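Local coordinates for A-type ATP synthase subunit F (Archaeoglobus fulgidus, PDB 2I4R), which is probably a subunit of the A-type ATP synthase, the rotary membrane complex that makes ATP from ADP using a proton gradient, at residues A13-P18 and Y33-D38; E40-V45 and K65-V70; D52-V57 and V79-V84. All blocks are in the same frame, centred on the assembly; numbering follows the deposited sequence.

Contact 1: A13-P18 and Y33-D38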
loop_
_atom_site.group_PDB
_atom_site.type_symbol
_atom_site.label_atom_id
_atom_site.label_comp_id
_atom_site.label_asym_id
_atom_site.label_seq_id
_atom_site.Cartn_x
_atom_site.Cartn_y
_atom_site.Cartn_z
ATOM N N ALA B 13 -10.726 -1.063 -4.522
ATOM C CA ALA B 13 -10.476 -1.493 -5.885
ATOM C C ALA B 13 -9.020 -1.888 -5.968
ATOM O O ALA B 13 -8.189 -1.378 -5.210
ATOM C CB ALA B 13 -10.780 -0.366 -6.866
ATOM N N VAL B 14 -8.720 -2.812 -6.870
ATOM C CA VAL B 14 -7.352 -3.267 -7.071
ATOM C C VAL B 14 -7.056 -3.123 -8.547
ATOM O O VAL B 14 -7.940 -3.362 -9.386
ATOM C CB VAL B 14 -7.190 -4.724 -6.683
ATOM C CG1 VAL B 14 -5.732 -5.107 -6.733
ATOM C CG2 VAL B 14 -7.776 -4.941 -5.306
ATOM N N VAL B 15 -5.826 -2.723 -8.863
ATOM C CA VAL B 15 -5.414 -2.525 -10.254
ATOM C C VAL B 15 -4.091 -3.235 -10.509
ATOM O O VAL B 15 -3.098 -2.952 -9.843
ATOM C CB VAL B 15 -5.216 -1.014 -10.584
ATOM C CG1 VAL B 15 -5.148 -0.825 -12.081
ATOM C CG2 VAL B 15 -6.337 -0.174 -9.976
ATOM N N GLY B 16 -4.070 -4.152 -11.467
ATOM C CA GLY B 16 -2.834 -4.854 -11.757
ATOM C C GLY B 16 -2.987 -6.000 -12.732
ATOM O O GLY B 16 -4.099 -6.319 -13.161
ATOM N N ASP B 17 -1.861 -6.619 -13.084
ATOM C CA ASP B 17 -1.848 -7.748 -14.015
ATOM C C ASP B 17 -2.612 -8.915 -13.406
ATOM O O ASP B 17 -2.743 -9.005 -12.188
ATOM C CB ASP B 17 -0.410 -8.180 -14.321
ATOM C CG ASP B 17 0.286 -8.804 -13.116
ATOM O OD1 ASP B 17 0.518 -8.084 -12.110
ATOM O OD2 ASP B 17 0.602 -10.016 -13.179
ATOM N N PRO B 18 -3.111 -9.832 -14.247
ATOM C CA PRO B 18 -3.874 -11.003 -13.785
ATOM C C PRO B 18 -3.236 -11.817 -12.643
ATOM O O PRO B 18 -3.946 -12.359 -11.797
ATOM C CB PRO B 18 -4.056 -11.817 -15.067
ATOM C CG PRO B 18 -2.828 -11.437 -15.880
ATOM C CD PRO B 18 -2.794 -9.949 -15.680
ATOM N N TYR B 33 -9.505 -4.230 -11.459
ATOM C CA TYR B 33 -9.240 -3.769 -12.822
ATOM C C TYR B 33 -8.052 -4.548 -13.400
ATOM O O TYR B 33 -6.917 -4.296 -13.003
ATOM C CB TYR B 33 -8.852 -2.290 -12.824
ATOM C CG TYR B 33 -9.965 -1.293 -12.606
ATOM C CD1 TYR B 33 -10.614 -0.687 -13.692
ATOM C CD2 TYR B 33 -10.360 -0.928 -11.311
ATOM C CE1 TYR B 33 -11.633 0.255 -13.488
ATOM C CE2 TYR B 33 -11.377 0.017 -11.101
ATOM C CZ TYR B 33 -12.007 0.596 -12.189
ATOM O OH TYR B 33 -13.040 1.475 -11.972
ATOM N N GLU B 34 -8.294 -5.478 -14.327
ATOM C CA GLU B 34 -7.206 -6.255 -14.951
ATOM C C GLU B 34 -6.407 -5.325 -15.852
ATOM O O GLU B 34 -6.975 -4.623 -16.686
ATOM C CB GLU B 34 -7.765 -7.400 -15.794
ATOM C CG GLU B 34 -8.575 -8.422 -15.014
ATOM C CD GLU B 34 -7.702 -9.406 -14.262
ATOM O OE1 GLU B 34 -6.776 -8.960 -13.548
ATOM O OE2 GLU B 34 -7.947 -10.629 -14.382
ATOM N N VAL B 35 -5.089 -5.335 -15.704
ATOM C CA VAL B 35 -4.264 -4.436 -16.488
ATOM C C VAL B 35 -2.898 -4.966 -16.915
ATOM O O VAL B 35 -2.248 -5.716 -16.199
ATOM C CB VAL B 35 -4.084 -3.113 -15.717
ATOM C CG1 VAL B 35 -2.717 -2.521 -15.979
ATOM C CG2 VAL B 35 -5.183 -2.140 -16.117
ATOM N N THR B 36 -2.467 -4.539 -18.093
ATOM C CA THR B 36 -1.190 -4.945 -18.649
ATOM C C THR B 36 -0.581 -3.786 -19.440
ATOM O O THR B 36 0.446 -3.209 -19.059
ATOM C CB THR B 36 -1.388 -6.133 -19.577
ATOM O OG1 THR B 36 -2.602 -5.944 -20.315
ATOM C CG2 THR B 36 -1.474 -7.423 -18.781
ATOM N N SER B 37 -1.229 -3.442 -20.543
ATOM C CA SER B 37 -0.762 -2.365 -21.397
ATOM C C SER B 37 -0.625 -1.069 -20.629
ATOM O O SER B 37 -1.514 -0.706 -19.864
ATOM C CB SER B 37 -1.740 -2.162 -22.545
ATOM O OG SER B 37 -2.060 -3.411 -23.135
ATOM N N ASP B 38 0.491 -0.376 -20.837
ATOM C CA ASP B 38 0.747 0.901 -20.181
ATOM C C ASP B 38 -0.459 1.818 -20.285
ATOM O O ASP B 38 -0.789 2.538 -19.344
ATOM C CB ASP B 38 1.939 1.592 -20.832
ATOM C CG ASP B 38 3.230 1.322 -20.111
ATOM O OD1 ASP B 38 3.512 0.144 -19.816
ATOM O OD2 ASP B 38 3.966 2.294 -19.844
#
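Tyr33 bonds through both its N and its O to strand 11-16, at Val14 and Gly16, which makes strands 11-16 and 32-34 a parallel pair, the two strands of a beta-alpha-beta crossover whose linking helix is 18-26. Tyr33 N donates to Val14 O at 2.7 Å, and Gly16 N returns to Tyr33 O at 3.2 Å. Two residues further on, Val35 N reaches Gly16 O at 2.9 Å, the nitrogen standing 58° out of the plane of that carbonyl, where strand 32-34 has already ended.

On the face that carries Val15 and Tyr33, Val15 CG1 lies anti to its own backbone nitrogen (chi1 -165°), which sets it 4.1 Å from Tyr33 CB and 4.2 Å from Val35 CG2; Ala44 of helix 38-50 packs over all three residues. The Tyr33 ring, whose hydroxyl is hydrogen-bonded to Arg51, has Val14 O at its edge and in its plane, and Ala13 CB near that plane as well, 4.3 Å from Tyr33 CE2.

Past the strand ends the polar groups turn to partners outside the pair: Asp17 OD1 forms a salt bridge with Lys60 while its OD2 makes a weak N-cap bond to Asp19 N, and the hydroxyls of Thr36 and Ser37 both bond to Glu40 OE1. Glu34 instead folds back at chi2 (-79°), placing its carboxylate beside the first turn of helix 18-26, with OE1 3.6 Å from Pro18 CA.

Contact 2: E40-V45 and K65-V70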
loop_
_atom_site.group_PDB
_atom_site.type_symbol
_atom_site.label_atom_id
_atom_site.label_comp_id
_atom_site.label_asym_id
_atom_site.label_seq_id
_atom_site.Cartn_x
_atom_site.Cartn_y
_atom_site.Cartn_z
ATOM N N GLU B 40 -3.519 0.855 -20.619
ATOM C CA GLU B 40 -4.587 0.266 -19.816
ATOM C C GLU B 40 -4.435 0.625 -18.345
ATOM O O GLU B 40 -5.426 0.745 -17.626
ATOM C CB GLU B 40 -4.584 -1.251 -19.970
ATOM C CG GLU B 40 -4.779 -1.716 -21.394
ATOM C CD GLU B 40 -4.866 -3.225 -21.512
ATOM O OE1 GLU B 40 -3.889 -3.920 -21.142
ATOM O OE2 GLU B 40 -5.916 -3.715 -21.976
ATOM N N ILE B 41 -3.192 0.786 -17.904
ATOM C CA ILE B 41 -2.912 1.145 -16.525
ATOM C C ILE B 41 -3.466 2.537 -16.282
ATOM O O ILE B 41 -4.227 2.773 -15.339
ATOM C CB ILE B 41 -1.396 1.192 -16.247
ATOM C CG1 ILE B 41 -0.760 -0.158 -16.578
ATOM C CG2 ILE B 41 -1.148 1.559 -14.798
ATOM C CD1 ILE B 41 0.722 -0.242 -16.262
ATOM N N VAL B 42 -3.078 3.457 -17.157
ATOM C CA VAL B 42 -3.482 4.850 -17.063
ATOM C C VAL B 42 -4.987 5.080 -17.171
ATOM O O VAL B 42 -5.534 5.929 -16.471
ATOM C CB VAL B 42 -2.764 5.687 -18.137
ATOM C CG1 VAL B 42 -3.113 7.155 -17.975
ATOM C CG2 VAL B 42 -1.261 5.480 -18.030
ATOM N N LYS B 43 -5.660 4.338 -18.043
ATOM C CA LYS B 43 -7.095 4.523 -18.182
ATOM C C LYS B 43 -7.773 4.036 -16.919
ATOM O O LYS B 43 -8.634 4.714 -16.378
ATOM C CB LYS B 43 -7.648 3.754 -19.385
ATOM C CG LYS B 43 -9.118 4.082 -19.653
ATOM C CD LYS B 43 -9.842 3.066 -20.557
ATOM C CE LYS B 43 -11.338 3.405 -20.642
ATOM N NZ LYS B 43 -12.154 2.368 -21.317
ATOM N N ALA B 44 -7.371 2.857 -16.450
ATOM C CA ALA B 44 -7.931 2.264 -15.237
ATOM C C ALA B 44 -7.862 3.251 -14.095
ATOM O O ALA B 44 -8.827 3.426 -13.350
ATOM C CB ALA B 44 -7.174 1.004 -14.864
ATOM N N VAL B 45 -6.716 3.898 -13.954
ATOM C CA VAL B 45 -6.564 4.870 -12.895
ATOM C C VAL B 45 -7.451 6.081 -13.156
ATOM O O VAL B 45 -7.974 6.691 -12.231
ATOM C CB VAL B 45 -5.116 5.311 -12.772
ATOM C CG1 VAL B 45 -4.969 6.273 -11.614
ATOM C CG2 VAL B 45 -4.238 4.094 -12.591
ATOM N N LYS B 65 4.805 6.021 -12.057
ATOM C CA LYS B 65 5.754 6.498 -13.052
ATOM C C LYS B 65 5.119 6.523 -14.431
ATOM O O LYS B 65 5.422 7.384 -15.245
ATOM C CB LYS B 65 6.985 5.608 -13.069
ATOM N N LYS B 66 4.220 5.582 -14.678
ATOM C CA LYS B 66 3.552 5.476 -15.970
ATOM C C LYS B 66 2.398 6.459 -16.163
ATOM O O LYS B 66 1.868 6.606 -17.265
ATOM C CB LYS B 66 3.050 4.041 -16.151
ATOM C CG LYS B 66 4.145 2.998 -15.996
ATOM C CD LYS B 66 3.663 1.629 -16.413
ATOM C CE LYS B 66 4.833 0.688 -16.622
ATOM N NZ LYS B 66 4.385 -0.601 -17.221
ATOM N N LEU B 67 2.022 7.140 -15.089
ATOM C CA LEU B 67 0.921 8.094 -15.129
ATOM C C LEU B 67 1.372 9.528 -15.409
ATOM O O LEU B 67 2.265 10.050 -14.733
ATOM C CB LEU B 67 0.168 8.057 -13.794
ATOM C CG LEU B 67 -0.311 6.685 -13.310
ATOM C CD1 LEU B 67 -0.845 6.809 -11.900
ATOM C CD2 LEU B 67 -1.381 6.140 -14.241
ATOM N N PRO B 68 0.753 10.188 -16.407
ATOM C CA PRO B 68 1.119 11.568 -16.743
ATOM C C PRO B 68 1.072 12.510 -15.535
ATOM O O PRO B 68 0.324 12.289 -14.580
ATOM C CB PRO B 68 0.114 11.940 -17.836
ATOM C CG PRO B 68 -1.053 11.060 -17.557
ATOM C CD PRO B 68 -0.390 9.746 -17.223
ATOM N N PRO B 69 1.875 13.582 -15.572
ATOM C CA PRO B 69 1.947 14.564 -14.491
ATOM C C PRO B 69 0.597 14.970 -13.928
ATOM O O PRO B 69 0.439 15.091 -12.718
ATOM C CB PRO B 69 2.673 15.735 -15.142
ATOM C CG PRO B 69 3.571 15.056 -16.127
ATOM C CD PRO B 69 2.657 14.030 -16.738
ATOM N N VAL B 70 -0.376 15.184 -14.805
ATOM C CA VAL B 70 -1.701 15.592 -14.352
ATOM C C VAL B 70 -2.269 14.585 -13.352
ATOM O O VAL B 70 -2.665 14.950 -12.239
ATOM C CB VAL B 70 -2.681 15.727 -15.542
ATOM C CG1 VAL B 70 -4.000 16.334 -15.073
ATOM C CG2 VAL B 70 -2.054 16.580 -16.632
#
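Leu67 has CG anti to its carbonyl carbon (chi1 -53°), and with chi2 at 172° the side chain swings toward helix 38-50, where Val42, itself with CG1 anti to the backbone nitrogen, slides past it in the opposite sense. This is where the loop leaving strand 54-60 folds against the helix of the preceding crossover in an alpha/beta sandwich, just ahead of helix 69-77.

Leu67 CD2 touches two residues of the helix. It sits 3.7 Å from Val42 CA and 3.9 Å from Val45 CG2, so it bears on two residues three apart on the same side of the helix. Val45 meets the leucine tip to tip. Val42 CG1 meets the CD corner of Pro68 at 3.8 Å, and its other methyl, CG2, lies beside the carbonyl of Lys66.

No hydrogen bond crosses here; the joint is mainly carbon against carbon. The polar end of Lys66 is accounted for elsewhere, since its NZ forms a salt bridge with Asp38 at the start of the same helix. On the way there the extended lysine chain crosses Ile41 at a slant, its methylene CD coming 3.5 Å from Ile41 CD1.

Contact 3: D52-V57 and V79-V84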
loop_
_atom_site.group_PDB
_atom_site.type_symbol
_atom_site.label_atom_id
_atom_site.label_comp_id
_atom_site.label_asym_id
_atom_site.label_seq_id
_atom_site.Cartn_x
_atom_site.Cartn_y
_atom_site.Cartn_z
ATOM N N ASP B 52 -17.272 7.404 -7.812
ATOM C CA ASP B 52 -17.654 8.099 -6.585
ATOM C C ASP B 52 -17.820 7.130 -5.415
ATOM O O ASP B 52 -18.068 7.549 -4.278
ATOM C CB ASP B 52 -18.985 8.793 -6.810
ATOM C CG ASP B 52 -20.102 7.798 -7.017
ATOM O OD1 ASP B 52 -19.867 6.808 -7.757
ATOM O OD2 ASP B 52 -21.196 7.995 -6.440
ATOM N N ASP B 53 -17.693 5.839 -5.710
ATOM C CA ASP B 53 -17.866 4.780 -4.720
ATOM C C ASP B 53 -16.582 4.087 -4.294
ATOM O O ASP B 53 -16.637 3.088 -3.576
ATOM C CB ASP B 53 -18.814 3.721 -5.277
ATOM C CG ASP B 53 -18.439 3.294 -6.693
ATOM O OD1 ASP B 53 -17.319 3.621 -7.144
ATOM O OD2 ASP B 53 -19.258 2.627 -7.362
ATOM N N VAL B 54 -15.435 4.588 -4.741
ATOM C CA VAL B 54 -14.178 3.965 -4.380
ATOM C C VAL B 54 -13.562 4.681 -3.206
ATOM O O VAL B 54 -13.506 5.907 -3.192
ATOM C CB VAL B 54 -13.185 4.001 -5.520
ATOM C CG1 VAL B 54 -11.888 3.355 -5.073
ATOM C CG2 VAL B 54 -13.744 3.277 -6.714
ATOM N N GLY B 55 -13.098 3.914 -2.222
ATOM C CA GLY B 55 -12.491 4.500 -1.046
ATOM C C GLY B 55 -11.006 4.213 -0.989
ATOM O O GLY B 55 -10.237 5.007 -0.460
ATOM N N VAL B 56 -10.597 3.080 -1.542
ATOM C CA VAL B 56 -9.196 2.696 -1.535
ATOM C C VAL B 56 -8.891 1.917 -2.810
ATOM O O VAL B 56 -9.759 1.223 -3.346
ATOM C CB VAL B 56 -8.866 1.773 -0.316
ATOM C CG1 VAL B 56 -7.386 1.450 -0.284
ATOM C CG2 VAL B 56 -9.295 2.430 0.984
ATOM N N VAL B 57 -7.661 2.037 -3.305
ATOM C CA VAL B 57 -7.255 1.295 -4.488
ATOM C C VAL B 57 -5.826 0.805 -4.325
ATOM O O VAL B 57 -4.914 1.590 -4.091
ATOM C CB VAL B 57 -7.411 2.150 -5.790
ATOM C CG1 VAL B 57 -7.091 3.589 -5.502
ATOM C CG2 VAL B 57 -6.510 1.607 -6.914
ATOM N N VAL B 79 -7.731 12.879 -1.730
ATOM C CA VAL B 79 -8.726 13.139 -0.693
ATOM C C VAL B 79 -9.398 11.781 -0.511
ATOM O O VAL B 79 -9.484 11.243 0.597
ATOM C CB VAL B 79 -9.740 14.177 -1.172
ATOM N N GLU B 80 -9.841 11.231 -1.636
ATOM C CA GLU B 80 -10.494 9.935 -1.705
ATOM C C GLU B 80 -10.505 9.618 -3.197
ATOM O O GLU B 80 -10.788 10.490 -4.015
ATOM C CB GLU B 80 -11.923 10.018 -1.159
ATOM N N PRO B 81 -10.173 8.378 -3.578
ATOM C CA PRO B 81 -9.789 7.253 -2.724
ATOM C C PRO B 81 -8.347 7.338 -2.238
ATOM O O PRO B 81 -7.512 8.011 -2.832
ATOM C CB PRO B 81 -9.988 6.062 -3.639
ATOM C CG PRO B 81 -9.492 6.619 -4.943
ATOM C CD PRO B 81 -10.175 7.972 -4.995
ATOM N N THR B 82 -8.065 6.642 -1.150
ATOM C CA THR B 82 -6.726 6.595 -0.602
ATOM C C THR B 82 -5.987 5.536 -1.402
ATOM O O THR B 82 -6.399 4.377 -1.433
ATOM C CB THR B 82 -6.753 6.168 0.881
ATOM O OG1 THR B 82 -7.440 7.164 1.649
ATOM C CG2 THR B 82 -5.345 5.986 1.420
ATOM N N PHE B 83 -4.910 5.928 -2.072
ATOM C CA PHE B 83 -4.140 4.964 -2.837
ATOM C C PHE B 83 -3.196 4.196 -1.930
ATOM O O PHE B 83 -2.617 4.758 -1.002
ATOM C CB PHE B 83 -3.359 5.651 -3.956
ATOM C CG PHE B 83 -4.190 5.943 -5.161
ATOM C CD1 PHE B 83 -5.163 6.941 -5.127
ATOM C CD2 PHE B 83 -4.068 5.166 -6.308
ATOM C CE1 PHE B 83 -6.012 7.157 -6.219
ATOM C CE2 PHE B 83 -4.911 5.371 -7.408
ATOM C CZ PHE B 83 -5.887 6.370 -7.360
ATOM N N VAL B 84 -3.076 2.900 -2.193
ATOM C CA VAL B 84 -2.207 2.014 -1.428
ATOM C C VAL B 84 -1.274 1.394 -2.471
ATOM O O VAL B 84 -1.732 0.729 -3.400
ATOM C CB VAL B 84 -3.053 0.921 -0.717
ATOM C CG1 VAL B 84 -2.178 -0.002 0.098
ATOM C CG2 VAL B 84 -4.068 1.572 0.175
#
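Pro81, joined to Glu80 by a cis peptide bond, leads the chain in beside Val54 and Gly55 just where strand 82-86 starts its parallel run along strand 54-60; the two strands and helix 69-77 between them form a beta-alpha-beta unit. The proline's CB lies 3.6 Å from Val54 CG1, and its CG turns toward Val57 CG1.

Thr82 uses both its N and its O on strand 54-60: its N donates to Gly55 O at 2.8 Å, and its O accepts from Val57 N at 3.3 Å.

Phe83 offers a ring face to Val57. With chi1 of Val57 at 35°, CG1 stands between its own backbone nitrogen and carbonyl carbon and points at the middle of the ring, 3.4 Å from the centroid and 11° off the normal, a CH-pi contact. Met59 and Leu49 also touch this phenylalanine. With the ring gone, as in an alanine at this position, Val57 CG1 would probably lose its aromatic cover and a gap would be likely to open beside Met59 and Leu49.

Val84 N then bonds to Val57 O at 2.9 Å, and Val84 CG2 packs on Val56 CG1 across the opposite face of the sheet. Val84 also pairs antiparallel with a strand of the second subunit, whose own Val84 packs against it, so the sheet continues into that subunit. The chemistry is thus divided: backbone bonds set the register, while contact between carbon groups fills the face of Val57 and Phe83.

Contacts 1 and 3 lie in one four-stranded parallel sheet, ordered 32-34, 11-16, 54-60, 82-86, and contact 2 packs a loop on a helix that covers it. Contact 1 joins the first two strands and contact 3 the last two; their centres are about 16 Å apart, on opposite sides of the chain's centre. Between them the central strands meet through a probable hydrogen bond, Ala13 N to Val56 O at 2.7 Å, and through packing of Val15 on Val57. Contact 2, centred about 11 Å from the centre of contact 1, meets it where Val35 packs on Ile41, besides the salt bridge from Lys66. Contacts 2 and 3 do not touch, but their segments alternate along the chain.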